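Local coordinates for protein betaine aldehyde dehydrogenase (PDB 4QTO) that catalyses the NAD-dependent oxidation of betaine aldehyde to glycine betaine, at residues R101-K106 against N138-F143; L114-T119 against E128-M133; D134-V139 against P183-S188; Q477-G482 against G493-E498. All blocks are in the same frame, centred on the assembly; numbering follows the deposited sequence.

Interaction 1: R101-K106 against N138-F143; sequences RAIADK and NVFMYF
Ala104 and Phe140 mark the closest backbone approach of two nearly antiparallel helical segments, 101-106 and 138-143, whose axes come within 7.9 Å at 163° between their directions. Alanine suits this point because its single methyl lets the helices draw together: Ala104 CB rests on Phe140 CB at 3.5 Å. One helical residue earlier, Ile103 lays its branch methyl over the Phe140 ring, with CG2 3.7 Å from the ring centroid and only 9° off the normal, a CH-pi contact over the face. Both helices pack on the Rossmann-type NAD-binding core, Ile103 and Phe140 also touching helix 183-197. Toward the second subunit the lining changes from apolar to mixed. Met141, bent at chi2 (65°) and chi3, swings its tip back across the gap and sets CE 3.7 Å from Ala104 CB, while its SD lies 3.4 Å from Arg101 CG; sulfur tolerates both the aliphatic chain and the nearby guanidinium. A water at the guanidinium edge accepts from Arg101 NH2 (2.9 Å) and donates to Met141 O (3.1 Å). Arg101 and Met141 each have two deposited conformers, which makes these details less certain. Asp105, beside the Met141 methyl, pairs its carboxylate with Arg101 of the second subunit.

Interaction 2: L114-T119 against E128-M133; sequences LARLET and ESYADM
Ala115 and Ser129 bring helical segments 114-119 and 128-133 together, their CA atoms 4.8 Å apart where the axes cross at 126°. Small residues on both sides permit this: Ser129 CB sits 3.3 Å from Ala115 O, so side-chain carbon lies directly against the opposing backbone. Next to it, Ala115 CB presses on the Tyr130 ring at CD1 (3.5 Å), approaching obliquely. Met133 fills the other flank of the tight zone. Bent at chi2 (-53°), its flexible chain follows the surface of helix 111-122, bringing SD to 3.7 Å from Leu114 CB and carrying CE on to the aliphatic CB of Glu118. Thr119 OG1 and Ser129 OG meet at 2.8 Å in this buried region, and Lys124 serves both, through its carbonyl to the threonine and its ammonium to the serine.

Looser packing is found where Arg116 and Tyr130, both partly exposed, run side by side in the same direction with their planes 82° apart. NH1 and OH stay 4.0 Å from each other; what joins the two residues is Glu112, which takes Arg116 NE and Tyr130 OH. Glu118 and Asp132 form instead a buried polar patch: a water bridges them, donating to OE2 of the first (2.8 Å) and OD2 of the second (2.9 Å). Asp132 OD2 also forms a salt bridge with Lys124, which probably eases the nearness of the two carboxylates. Helices 111-122 and 126-146, joined by the short turn containing Lys124, make a steeply crossed helical hairpin beside the Rossmann-type domain's helices 183-197 and 211-223, where Glu118 reaches Leu184 N and Thr212.

Interaction 3: D134-V139 against P183-S188; sequences DDIHNV and PLLQAS
Ser188 OG, which faces Ile136 and Val139 across the contact, donates a 2.7 Å hydrogen bond to Leu185 O one turn back in its own helix. With chi1 at 73°, the hydroxyl stands between its backbone N and carbonyl carbon; it approaches the acceptor at a C=O...donor angle of 129°, tilted 18° from the carbonyl plane. The hydroxyl is thus satisfied within its own helix, so the small side chain can lie against the Ile136 and Val139 methyl groups. Helix 183-197 is the connection of a Rossmann-type beta-alpha-beta crossover, linking strand 162-177 to the parallel strand 200-204, and helix 126-146 packs along it almost parallel, with axes 9.5 Å apart.

Ile136 makes the largest single contribution. Its longer branch extends across the gap so that CD1 lodges between consecutive residues, 3.7 Å from Leu184 CG and 3.6 Å from Leu185 N, while CG1 lies 3.8 Å from Leu185 CD1. A beta-branched residue suits this place because its two arms serve different neighbours: CG1 and CD1 address the two leucines, whereas CG2 turns toward the serine. Leu184 and Leu185 diverge around the isoleucine. Leu184 continues toward Val216 of helix 211-223; Leu185 touches Tyr474, and its side chain is about 5 Å from a bound triethylene glycol, probably from the crystallisation liquor. Ile107 of helix 93-109 also touches Ile136, making it a meeting point of three helices. At the C-terminal end of the contact, Val139 sets CG1 3.7 Å from the backbone O of Ser188, and Ile136 CG2 rests 3.8 Å from Ser188 CB.

Interaction 4: Q477-G482 against G493-E498; sequences QAPWGG and GKEGLE
Glu495 holds CG anti to its backbone N (chi1 -161°) and runs straight on from there, a shape that carries its carboxylate past the Pro479 ring, while Gly493, with a positive phi of 65°, faces Gln477 and Ala478 with its CA. Pro479 and Glu495 cross at about a right angle. The rigid ring gives an apolar surface against which both Glu495 CB and the carboxylate oxygen lie: Pro479 CG is 4.0 Å from Glu495 OE2, and Pro479 CB 4.1 Å from Glu495 CB. The polar end is occupied by Ser503 of the third subunit, which hydrogen-bonds OE2.

Gly493 suits its position twice over: glycine adopts the positive phi readily, and a side chain here would point straight at the loop, too close to Pro479 N. Its CA comes 3.9 Å from Gln477 O, with the CA atoms of Ala478 and Gly493 only 4.5 Å apart. No direct hydrogen bond joins the two segments. Instead a water bridges their backbones, accepting from Lys494 N (3.0 Å) and donating to Gln477 O (2.9 Å). The side chain of Gln477 leads off to Asp148 and Glu94 of the second subunit.

Farther along the loop, Trp480 stacks edge-to-face with Trp189 and touches Ser314, the residue following the modified Cys313. In this aldehyde dehydrogenase fold the loop after strand 465-468 leads through strand 487-488 to helix 493-498 and then to strand 501-509, which pairs antiparallel with strand 162-177. The contact lies at a subunit junction of the tetramer, where Glu495 meets Ser503 of the third subunit.

How the interactions relate
Helix 126-146 is the common element of interactions 1, 2 and 3, offering successive turns to helices 111-122, 183-197 and 93-109. Interactions 2 and 3 are buried and adjoin through Leu184, yet differ: interaction 2 mixes methionine and alanine packing with polar side chains, whereas interaction 3 is mainly aliphatic. Interaction 1 is partly buried, grading from an aromatic interior to charged groups at the second subunit; it joins interaction 3 through Ala104 O and His137 ND1. Interaction 4 is also buried, but small and at a subunit junction; it uses a loop and a short helix, and relies on backbone closeness and water. Tyr142 and Phe143 nevertheless bring the far end of segment 138-143 against Gly493.

Interaction 1: R101-K106 against N138-F143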
loop_
_atom_site.group_PDB
_atom_site.type_symbol
_atom_site.label_atom_id
_atom_site.label_comp_id
_atom_site.label_asym_id
_atom_site.label_seq_id
_atom_site.Cartn_x
_atom_site.Cartn_y
_atom_site.Cartn_z
ATOM N N ARG A 101 19.036 -2.580 -13.777
ATOM C CA ARG A 101 19.472 -3.971 -13.654
ATOM C C ARG A 101 20.801 -4.179 -14.386
ATOM O O ARG A 101 21.667 -4.901 -13.895
ATOM C CB ARG A 101 18.384 -4.916 -14.172
ATOM C CG ARG A 101 18.622 -6.361 -13.838
ATOM C CD ARG A 101 17.359 -7.217 -14.027
ATOM N NE ARG A 101 16.190 -6.809 -13.232
ATOM C CZ ARG A 101 15.089 -6.200 -13.693
ATOM N NH1 ARG A 101 14.947 -5.926 -14.996
ATOM N NH2 ARG A 101 14.086 -5.912 -12.835
ATOM N N ALA A 102 20.972 -3.526 -15.539
ATOM C CA ALA A 102 22.233 -3.602 -16.288
ATOM C C ALA A 102 23.397 -3.048 -15.472
ATOM O O ALA A 102 24.501 -3.609 -15.514
ATOM C CB ALA A 102 22.096 -2.907 -17.624
ATOM N N ILE A 103 23.181 -1.967 -14.725
ATOM C CA ILE A 103 24.207 -1.449 -13.833
ATOM C C ILE A 103 24.500 -2.518 -12.780
ATOM O O ILE A 103 25.679 -2.816 -12.496
ATOM C CB ILE A 103 23.822 -0.129 -13.132
ATOM C CG1 ILE A 103 23.529 0.966 -14.165
ATOM C CG2 ILE A 103 24.923 0.289 -12.163
ATOM C CD1 ILE A 103 22.903 2.202 -13.535
ATOM N N ALA A 104 23.468 -3.076 -12.166
ATOM C CA ALA A 104 23.687 -4.118 -11.159
ATOM C C ALA A 104 24.592 -5.248 -11.688
ATOM O O ALA A 104 25.533 -5.692 -11.004
ATOM C CB ALA A 104 22.377 -4.703 -10.685
ATOM N N ASP A 105 24.308 -5.714 -12.892
ATOM C CA ASP A 105 25.075 -6.804 -13.475
ATOM C C ASP A 105 26.557 -6.402 -13.717
ATOM O O ASP A 105 27.450 -7.211 -13.526
ATOM C CB ASP A 105 24.408 -7.273 -14.727
ATOM C CG ASP A 105 23.082 -8.003 -14.448
ATOM O OD1 ASP A 105 22.859 -8.507 -13.342
ATOM O OD2 ASP A 105 22.307 -8.113 -15.401
ATOM N N LYS A 106 26.798 -5.148 -14.085
ATOM C CA LYS A 106 28.185 -4.656 -14.235
ATOM C C LYS A 106 28.932 -4.627 -12.900
ATOM O O LYS A 106 30.118 -4.931 -12.866
ATOM C CB LYS A 106 28.184 -3.296 -14.919
ATOM C CG LYS A 106 27.899 -3.467 -16.410
ATOM C CD LYS A 106 27.791 -2.151 -17.115
ATOM C CE LYS A 106 27.499 -2.320 -18.600
ATOM N NZ LYS A 106 28.602 -2.867 -19.436
ATOM N N ASN A 138 23.089 -5.860 -4.954
ATOM C CA ASN A 138 21.738 -6.034 -4.452
ATOM C C ASN A 138 20.939 -4.735 -4.337
ATOM O O ASN A 138 19.732 -4.749 -4.528
ATOM C CB ASN A 138 21.730 -6.813 -3.164
ATOM C CG ASN A 138 22.046 -8.280 -3.395
ATOM O OD1 ASN A 138 21.673 -8.837 -4.463
ATOM N ND2 ASN A 138 22.656 -8.930 -2.416
ATOM N N VAL A 139 21.601 -3.607 -4.050
ATOM C CA VAL A 139 20.913 -2.326 -4.029
ATOM C C VAL A 139 20.386 -1.966 -5.419
ATOM O O VAL A 139 19.218 -1.629 -5.633
ATOM C CB VAL A 139 21.846 -1.233 -3.484
ATOM C CG1 VAL A 139 21.295 0.183 -3.738
ATOM C CG2 VAL A 139 22.098 -1.437 -2.006
ATOM N N PHE A 140 21.266 -2.024 -6.406
ATOM C CA PHE A 140 20.837 -1.754 -7.767
ATOM C C PHE A 140 19.738 -2.728 -8.211
ATOM O O PHE A 140 18.775 -2.318 -8.843
ATOM C CB PHE A 140 21.991 -1.729 -8.797
ATOM C CG PHE A 140 22.850 -0.472 -8.740
ATOM C CD1 PHE A 140 22.393 0.700 -9.304
ATOM C CD2 PHE A 140 24.114 -0.493 -8.203
ATOM C CE1 PHE A 140 23.158 1.863 -9.282
ATOM C CE2 PHE A 140 24.891 0.677 -8.189
ATOM C CZ PHE A 140 24.411 1.848 -8.733
ATOM N N MET A 141 19.890 -4.009 -7.876
ATOM C CA MET A 141 18.894 -4.999 -8.314
ATOM C C MET A 141 17.545 -4.744 -7.665
ATOM O O MET A 141 16.508 -4.885 -8.322
ATOM C CB MET A 141 19.342 -6.424 -8.036
ATOM C CG MET A 141 18.500 -7.461 -8.769
ATOM S SD MET A 141 18.664 -7.366 -10.566
ATOM C CE MET A 141 20.403 -7.867 -10.661
ATOM N N TYR A 142 17.549 -4.341 -6.394
ATOM C CA TYR A 142 16.316 -4.041 -5.671
ATOM C C TYR A 142 15.542 -2.890 -6.330
ATOM O O TYR A 142 14.354 -3.029 -6.640
ATOM C CB TYR A 142 16.612 -3.666 -4.205
ATOM C CG TYR A 142 15.370 -3.228 -3.446
ATOM C CD1 TYR A 142 14.496 -4.167 -2.890
ATOM C CD2 TYR A 142 15.053 -1.868 -3.304
ATOM C CE1 TYR A 142 13.350 -3.759 -2.197
ATOM C CE2 TYR A 142 13.915 -1.472 -2.653
ATOM C CZ TYR A 142 13.073 -2.408 -2.095
ATOM O OH TYR A 142 11.949 -1.987 -1.403
ATOM N N PHE A 143 16.240 -1.780 -6.586
ATOM C CA PHE A 143 15.621 -0.621 -7.211
ATOM C C PHE A 143 15.215 -0.875 -8.667
ATOM O O PHE A 143 14.206 -0.345 -9.116
ATOM C CB PHE A 143 16.474 0.631 -7.036
ATOM C CG PHE A 143 16.390 1.173 -5.647
ATOM C CD1 PHE A 143 15.224 1.760 -5.201
ATOM C CD2 PHE A 143 17.445 1.044 -4.746
ATOM C CE1 PHE A 143 15.100 2.231 -3.892
ATOM C CE2 PHE A 143 17.335 1.523 -3.463
ATOM C CZ PHE A 143 16.162 2.121 -3.026
HETATM O O HOH W 1 15.333 -6.841 -10.362
#

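Interaction 2: L114-T119 against E128-M133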
loop_
_atom_site.group_PDB
_atom_site.type_symbol
_atom_site.label_atom_id
_atom_site.label_comp_id
_atom_site.label_asym_id
_atom_site.label_seq_id
_atom_site.Cartn_x
_atom_site.Cartn_y
_atom_site.Cartn_z
ATOM N N LEU A 114 36.555 -3.684 -8.455
ATOM C CA LEU A 114 35.925 -2.644 -7.651
ATOM C C LEU A 114 36.301 -2.780 -6.168
ATOM O O LEU A 114 36.543 -1.765 -5.509
ATOM C CB LEU A 114 34.411 -2.669 -7.811
ATOM C CG LEU A 114 33.843 -2.127 -9.136
ATOM C CD1 LEU A 114 32.383 -2.498 -9.338
ATOM C CD2 LEU A 114 34.019 -0.626 -9.207
ATOM N N ALA A 115 36.273 -4.004 -5.660
ATOM C CA ALA A 115 36.617 -4.246 -4.251
ATOM C C ALA A 115 38.054 -3.823 -3.982
ATOM O O ALA A 115 38.361 -3.147 -2.971
ATOM C CB ALA A 115 36.410 -5.689 -3.898
ATOM N N ARG A 116 38.954 -4.169 -4.898
ATOM C CA ARG A 116 40.345 -3.779 -4.749
ATOM C C ARG A 116 40.533 -2.259 -4.779
ATOM O O ARG A 116 41.281 -1.698 -3.980
ATOM C CB ARG A 116 41.234 -4.485 -5.799
ATOM C CG ARG A 116 41.281 -5.974 -5.584
ATOM C CD ARG A 116 42.148 -6.713 -6.599
ATOM N NE ARG A 116 42.204 -8.122 -6.221
ATOM C CZ ARG A 116 43.042 -8.635 -5.311
ATOM N NH1 ARG A 116 42.992 -9.935 -5.033
ATOM N NH2 ARG A 116 43.941 -7.874 -4.680
ATOM N N LEU A 117 39.844 -1.589 -5.690
ATOM C CA LEU A 117 39.918 -0.146 -5.789
ATOM C C LEU A 117 39.387 0.518 -4.502
ATOM O O LEU A 117 39.954 1.506 -4.022
ATOM C CB LEU A 117 39.105 0.291 -7.010
ATOM C CG LEU A 117 39.258 1.744 -7.418
ATOM C CD1 LEU A 117 40.731 2.043 -7.631
ATOM C CD2 LEU A 117 38.430 2.047 -8.649
ATOM N N GLU A 118 38.316 -0.039 -3.926
ATOM C CA GLU A 118 37.730 0.524 -2.718
ATOM C C GLU A 118 38.691 0.365 -1.528
ATOM O O GLU A 118 38.868 1.297 -0.737
ATOM C CB GLU A 118 36.360 -0.097 -2.414
ATOM C CG GLU A 118 35.455 0.740 -1.511
ATOM C CD GLU A 118 34.844 1.948 -2.234
ATOM O OE1 GLU A 118 35.583 2.794 -2.763
ATOM O OE2 GLU A 118 33.615 2.118 -2.238
ATOM N N THR A 119 39.358 -0.785 -1.430
ATOM C CA THR A 119 40.325 -1.006 -0.359
ATOM C C THR A 119 41.536 -0.111 -0.554
ATOM O O THR A 119 42.086 0.434 0.435
ATOM C CB THR A 119 40.708 -2.497 -0.298
ATOM O OG1 THR A 119 39.671 -3.174 0.403
ATOM C CG2 THR A 119 42.014 -2.739 0.412
ATOM N N GLU A 128 35.977 -6.879 3.575
ATOM C CA GLU A 128 34.916 -5.890 3.793
ATOM C C GLU A 128 34.486 -5.313 2.450
ATOM O O GLU A 128 33.291 -5.117 2.184
ATOM C CB GLU A 128 35.363 -4.748 4.708
ATOM C CG GLU A 128 35.403 -5.142 6.161
ATOM C CD GLU A 128 36.142 -4.121 7.010
ATOM O OE1 GLU A 128 37.374 -4.220 7.079
ATOM O OE2 GLU A 128 35.515 -3.148 7.490
ATOM N N SER A 129 35.463 -5.006 1.605
ATOM C CA SER A 129 35.145 -4.464 0.286
ATOM C C SER A 129 34.353 -5.435 -0.597
ATOM O O SER A 129 33.449 -4.981 -1.301
ATOM C CB SER A 129 36.384 -3.952 -0.436
ATOM O OG SER A 129 36.932 -2.815 0.244
ATOM N N TYR A 130 34.659 -6.736 -0.540
ATOM C CA TYR A 130 33.885 -7.727 -1.296
ATOM C C TYR A 130 32.439 -7.707 -0.803
ATOM O O TYR A 130 31.486 -7.744 -1.601
ATOM C CB TYR A 130 34.415 -9.148 -1.139
ATOM C CG TYR A 130 35.736 -9.472 -1.789
ATOM C CD1 TYR A 130 36.006 -9.080 -3.059
ATOM C CD2 TYR A 130 36.656 -10.279 -1.131
ATOM C CE1 TYR A 130 37.236 -9.422 -3.666
ATOM C CE2 TYR A 130 37.858 -10.633 -1.717
ATOM C CZ TYR A 130 38.141 -10.193 -2.976
ATOM O OH TYR A 130 39.350 -10.575 -3.531
ATOM N N ALA A 131 32.254 -7.665 0.515
ATOM C CA ALA A 131 30.884 -7.606 1.084
ATOM C C ALA A 131 30.130 -6.376 0.578
ATOM O O ALA A 131 28.932 -6.463 0.242
ATOM C CB ALA A 131 30.942 -7.623 2.615
ATOM N N ASP A 132 30.793 -5.219 0.525
ATOM C CA ASP A 132 30.191 -4.005 -0.012
ATOM C C ASP A 132 29.759 -4.228 -1.435
ATOM O O ASP A 132 28.655 -3.820 -1.828
ATOM C CB ASP A 132 31.168 -2.808 -0.126
ATOM C CG ASP A 132 31.390 -2.036 1.123
ATOM O OD1 ASP A 132 30.885 -2.387 2.226
ATOM O OD2 ASP A 132 32.158 -1.019 0.957
ATOM N N MET A 133 30.605 -4.864 -2.251
ATOM C CA MET A 133 30.255 -5.026 -3.671
ATOM C C MET A 133 29.055 -5.944 -3.857
ATOM O O MET A 133 28.232 -5.724 -4.758
ATOM C CB MET A 133 31.439 -5.505 -4.530
ATOM C CG MET A 133 32.612 -4.535 -4.486
ATOM S SD MET A 133 32.169 -2.837 -4.904
ATOM C CE MET A 133 33.251 -1.897 -3.848
HETATM O O HOH W 2 31.598 1.368 -0.524
#

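Interaction 3: D134-V139 against P183-S188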
loop_
_atom_site.group_PDB
_atom_site.type_symbol
_atom_site.label_atom_id
_atom_site.label_comp_id
_atom_site.label_asym_id
_atom_site.label_seq_id
_atom_site.Cartn_x
_atom_site.Cartn_y
_atom_site.Cartn_z
ATOM N N ASP A 134 28.933 -6.945 -3.002
ATOM C CA ASP A 134 27.771 -7.829 -3.045
ATOM C C ASP A 134 26.531 -7.018 -2.673
ATOM O O ASP A 134 25.463 -7.148 -3.291
ATOM C CB ASP A 134 27.951 -9.024 -2.113
ATOM C CG ASP A 134 29.008 -9.990 -2.601
ATOM O OD1 ASP A 134 29.316 -10.002 -3.803
ATOM O OD2 ASP A 134 29.542 -10.748 -1.752
ATOM N N ASP A 135 26.661 -6.180 -1.662
ATOM C CA ASP A 135 25.547 -5.355 -1.268
ATOM C C ASP A 135 25.140 -4.340 -2.360
ATOM O O ASP A 135 23.953 -4.103 -2.614
ATOM C CB ASP A 135 25.908 -4.660 0.017
ATOM C CG ASP A 135 24.730 -4.244 0.753
ATOM O OD1 ASP A 135 23.717 -5.001 0.718
ATOM O OD2 ASP A 135 24.835 -3.191 1.397
ATOM N N ILE A 136 26.130 -3.719 -2.997
ATOM C CA ILE A 136 25.894 -2.755 -4.055
ATOM C C ILE A 136 25.133 -3.388 -5.228
ATOM O O ILE A 136 24.189 -2.816 -5.746
ATOM C CB ILE A 136 27.197 -2.083 -4.502
ATOM C CG1 ILE A 136 27.715 -1.215 -3.343
ATOM C CG2 ILE A 136 27.009 -1.264 -5.753
ATOM C CD1 ILE A 136 29.183 -0.927 -3.423
ATOM N N HIS A 137 25.534 -4.597 -5.616
ATOM C CA HIS A 137 24.792 -5.319 -6.633
ATOM C C HIS A 137 23.318 -5.463 -6.208
ATOM O O HIS A 137 22.394 -5.224 -7.015
ATOM C CB HIS A 137 25.395 -6.725 -6.843
ATOM C CG HIS A 137 24.564 -7.616 -7.717
ATOM N ND1 HIS A 137 24.525 -7.486 -9.081
ATOM C CD2 HIS A 137 23.716 -8.626 -7.408
ATOM C CE1 HIS A 137 23.713 -8.408 -9.586
ATOM N NE2 HIS A 137 23.243 -9.137 -8.593
ATOM N N ASN A 138 23.089 -5.860 -4.954
ATOM C CA ASN A 138 21.738 -6.034 -4.452
ATOM C C ASN A 138 20.939 -4.735 -4.337
ATOM O O ASN A 138 19.732 -4.749 -4.528
ATOM C CB ASN A 138 21.730 -6.813 -3.164
ATOM C CG ASN A 138 22.046 -8.280 -3.395
ATOM O OD1 ASN A 138 21.673 -8.837 -4.463
ATOM N ND2 ASN A 138 22.656 -8.930 -2.416
ATOM N N VAL A 139 21.601 -3.607 -4.050
ATOM C CA VAL A 139 20.913 -2.326 -4.029
ATOM C C VAL A 139 20.386 -1.966 -5.419
ATOM O O VAL A 139 19.218 -1.629 -5.633
ATOM C CB VAL A 139 21.846 -1.233 -3.484
ATOM C CG1 VAL A 139 21.295 0.183 -3.738
ATOM C CG2 VAL A 139 22.098 -1.437 -2.006
ATOM N N PRO A 183 32.385 4.828 -0.132
ATOM C CA PRO A 183 32.036 5.664 -1.281
ATOM C C PRO A 183 31.066 5.070 -2.277
ATOM O O PRO A 183 30.051 5.699 -2.593
ATOM C CB PRO A 183 33.393 5.952 -1.950
ATOM C CG PRO A 183 34.385 5.746 -0.890
ATOM C CD PRO A 183 33.835 4.704 0.038
ATOM N N LEU A 184 31.363 3.891 -2.777
ATOM C CA LEU A 184 30.482 3.329 -3.764
ATOM C C LEU A 184 29.167 2.860 -3.159
ATOM O O LEU A 184 28.119 2.954 -3.814
ATOM C CB LEU A 184 31.186 2.223 -4.556
ATOM C CG LEU A 184 30.392 1.724 -5.753
ATOM C CD1 LEU A 184 30.020 2.838 -6.712
ATOM C CD2 LEU A 184 31.141 0.607 -6.450
ATOM N N LEU A 185 29.192 2.328 -1.952
ATOM C CA LEU A 185 27.965 1.876 -1.326
ATOM C C LEU A 185 27.001 3.049 -1.174
ATOM O O LEU A 185 25.828 2.964 -1.570
ATOM C CB LEU A 185 28.243 1.264 0.033
ATOM C CG LEU A 185 27.032 0.786 0.811
ATOM C CD1 LEU A 185 26.367 -0.398 0.087
ATOM C CD2 LEU A 185 27.474 0.408 2.228
ATOM N N GLN A 186 27.486 4.170 -0.630
ATOM C CA GLN A 186 26.607 5.318 -0.423
ATOM C C GLN A 186 26.184 5.922 -1.756
ATOM O O GLN A 186 25.061 6.399 -1.876
ATOM C CB GLN A 186 27.281 6.344 0.492
ATOM C CG GLN A 186 27.537 5.806 1.882
ATOM C CD GLN A 186 26.290 5.305 2.588
ATOM O OE1 GLN A 186 25.350 6.062 2.860
ATOM N NE2 GLN A 186 26.303 4.032 2.962
ATOM N N ALA A 187 27.050 5.871 -2.758
ATOM C CA ALA A 187 26.689 6.341 -4.089
ATOM C C ALA A 187 25.510 5.507 -4.633
ATOM O O ALA A 187 24.551 6.059 -5.184
ATOM C CB ALA A 187 27.849 6.254 -5.040
ATOM N N SER A 188 25.600 4.180 -4.487
ATOM C CA SER A 188 24.538 3.288 -5.004
ATOM C C SER A 188 23.185 3.593 -4.374
ATOM O O SER A 188 22.135 3.507 -5.015
ATOM C CB SER A 188 24.866 1.800 -4.846
ATOM O OG SER A 188 24.775 1.320 -3.496
#

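Interaction 4: Q477-G482 against G493-E498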
loop_
_atom_site.group_PDB
_atom_site.type_symbol
_atom_site.label_atom_id
_atom_site.label_comp_id
_atom_site.label_asym_id
_atom_site.label_seq_id
_atom_site.Cartn_x
_atom_site.Cartn_y
_atom_site.Cartn_z
ATOM N N GLN A 477 16.002 -3.693 1.034
ATOM C CA GLN A 477 14.575 -3.880 1.274
ATOM C C GLN A 477 13.972 -3.025 2.404
ATOM O O GLN A 477 12.743 -2.871 2.433
ATOM C CB GLN A 477 14.282 -5.351 1.555
ATOM C CG GLN A 477 14.502 -6.309 0.360
ATOM C CD GLN A 477 15.962 -6.690 0.048
ATOM O OE1 GLN A 477 16.915 -6.352 0.768
ATOM N NE2 GLN A 477 16.135 -7.423 -1.052
ATOM N N ALA A 478 14.805 -2.465 3.271
ATOM C CA ALA A 478 14.301 -1.713 4.452
ATOM C C ALA A 478 14.914 -0.327 4.522
ATOM O O ALA A 478 16.111 -0.169 4.291
ATOM C CB ALA A 478 14.647 -2.491 5.718
ATOM N N PRO A 479 14.133 0.685 4.909
ATOM C CA PRO A 479 14.628 2.063 4.988
ATOM C C PRO A 479 15.601 2.281 6.119
ATOM O O PRO A 479 15.489 1.648 7.181
ATOM C CB PRO A 479 13.368 2.872 5.228
ATOM C CG PRO A 479 12.466 1.924 5.969
ATOM C CD PRO A 479 12.705 0.590 5.264
ATOM N N TRP A 480 16.566 3.148 5.857
ATOM C CA TRP A 480 17.657 3.488 6.773
ATOM C C TRP A 480 17.749 4.997 6.917
ATOM O O TRP A 480 17.749 5.717 5.902
ATOM C CB TRP A 480 18.943 2.976 6.158
ATOM C CG TRP A 480 20.196 3.316 6.895
ATOM C CD1 TRP A 480 20.953 4.446 6.772
ATOM C CD2 TRP A 480 20.798 2.538 7.936
ATOM N NE1 TRP A 480 21.994 4.408 7.654
ATOM C CE2 TRP A 480 21.932 3.242 8.377
ATOM C CE3 TRP A 480 20.497 1.299 8.519
ATOM C CZ2 TRP A 480 22.760 2.754 9.388
ATOM C CZ3 TRP A 480 21.315 0.805 9.496
ATOM C CH2 TRP A 480 22.448 1.535 9.933
ATOM N N GLY A 481 17.844 5.486 8.144
ATOM C CA GLY A 481 17.964 6.920 8.358
ATOM C C GLY A 481 17.793 7.287 9.804
ATOM O O GLY A 481 17.525 6.425 10.644
ATOM N N GLY A 482 17.925 8.568 10.100
ATOM C CA GLY A 482 17.944 8.923 11.494
ATOM C C GLY A 482 16.891 9.805 12.064
ATOM O O GLY A 482 16.314 10.633 11.350
ATOM N N GLY A 493 14.798 0.940 0.578
ATOM C CA GLY A 493 13.394 0.563 0.658
ATOM C C GLY A 493 12.474 1.431 -0.167
ATOM O O GLY A 493 12.895 2.274 -0.964
ATOM N N LYS A 494 11.169 1.194 0.000
ATOM C CA LYS A 494 10.195 1.974 -0.725
ATOM C C LYS A 494 10.230 3.433 -0.317
ATOM O O LYS A 494 10.086 4.318 -1.166
ATOM C CB LYS A 494 8.802 1.355 -0.544
ATOM C CG LYS A 494 8.697 -0.027 -1.192
ATOM C CD LYS A 494 7.321 -0.631 -1.050
ATOM C CE LYS A 494 7.309 -2.036 -1.655
ATOM N NZ LYS A 494 5.933 -2.643 -1.661
ATOM N N GLU A 495 10.491 3.704 0.966
ATOM C CA GLU A 495 10.591 5.059 1.445
ATOM C C GLU A 495 11.789 5.785 0.799
ATOM O O GLU A 495 11.735 6.980 0.502
ATOM C CB GLU A 495 10.660 5.048 2.983
ATOM C CG GLU A 495 10.333 6.344 3.669
ATOM C CD GLU A 495 10.110 6.192 5.183
ATOM O OE1 GLU A 495 10.106 7.230 5.866
ATOM O OE2 GLU A 495 9.940 5.047 5.648
ATOM N N GLY A 496 12.881 5.082 0.581
ATOM C CA GLY A 496 14.041 5.658 -0.086
ATOM C C GLY A 496 13.694 6.083 -1.506
ATOM O O GLY A 496 14.130 7.138 -1.995
ATOM N N LEU A 497 12.956 5.243 -2.209
ATOM C CA LEU A 497 12.522 5.565 -3.579
ATOM C C LEU A 497 11.654 6.845 -3.558
ATOM O O LEU A 497 11.759 7.686 -4.441
ATOM C CB LEU A 497 11.681 4.412 -4.174
ATOM C CG LEU A 497 11.305 4.606 -5.643
ATOM C CD1 LEU A 497 12.393 4.050 -6.523
ATOM C CD2 LEU A 497 9.992 3.908 -5.963
ATOM N N GLU A 498 10.805 6.965 -2.541
ATOM C CA GLU A 498 9.893 8.107 -2.420
ATOM C C GLU A 498 10.565 9.468 -2.310
ATOM O O GLU A 498 9.972 10.474 -2.674
ATOM C CB GLU A 498 8.908 7.883 -1.266
ATOM C CG GLU A 498 7.952 6.754 -1.592
ATOM C CD GLU A 498 7.034 6.327 -0.451
ATOM O OE1 GLU A 498 7.154 6.835 0.683
ATOM O OE2 GLU A 498 6.198 5.451 -0.721
HETATM O O HOH W 3 10.653 -0.867 2.072
#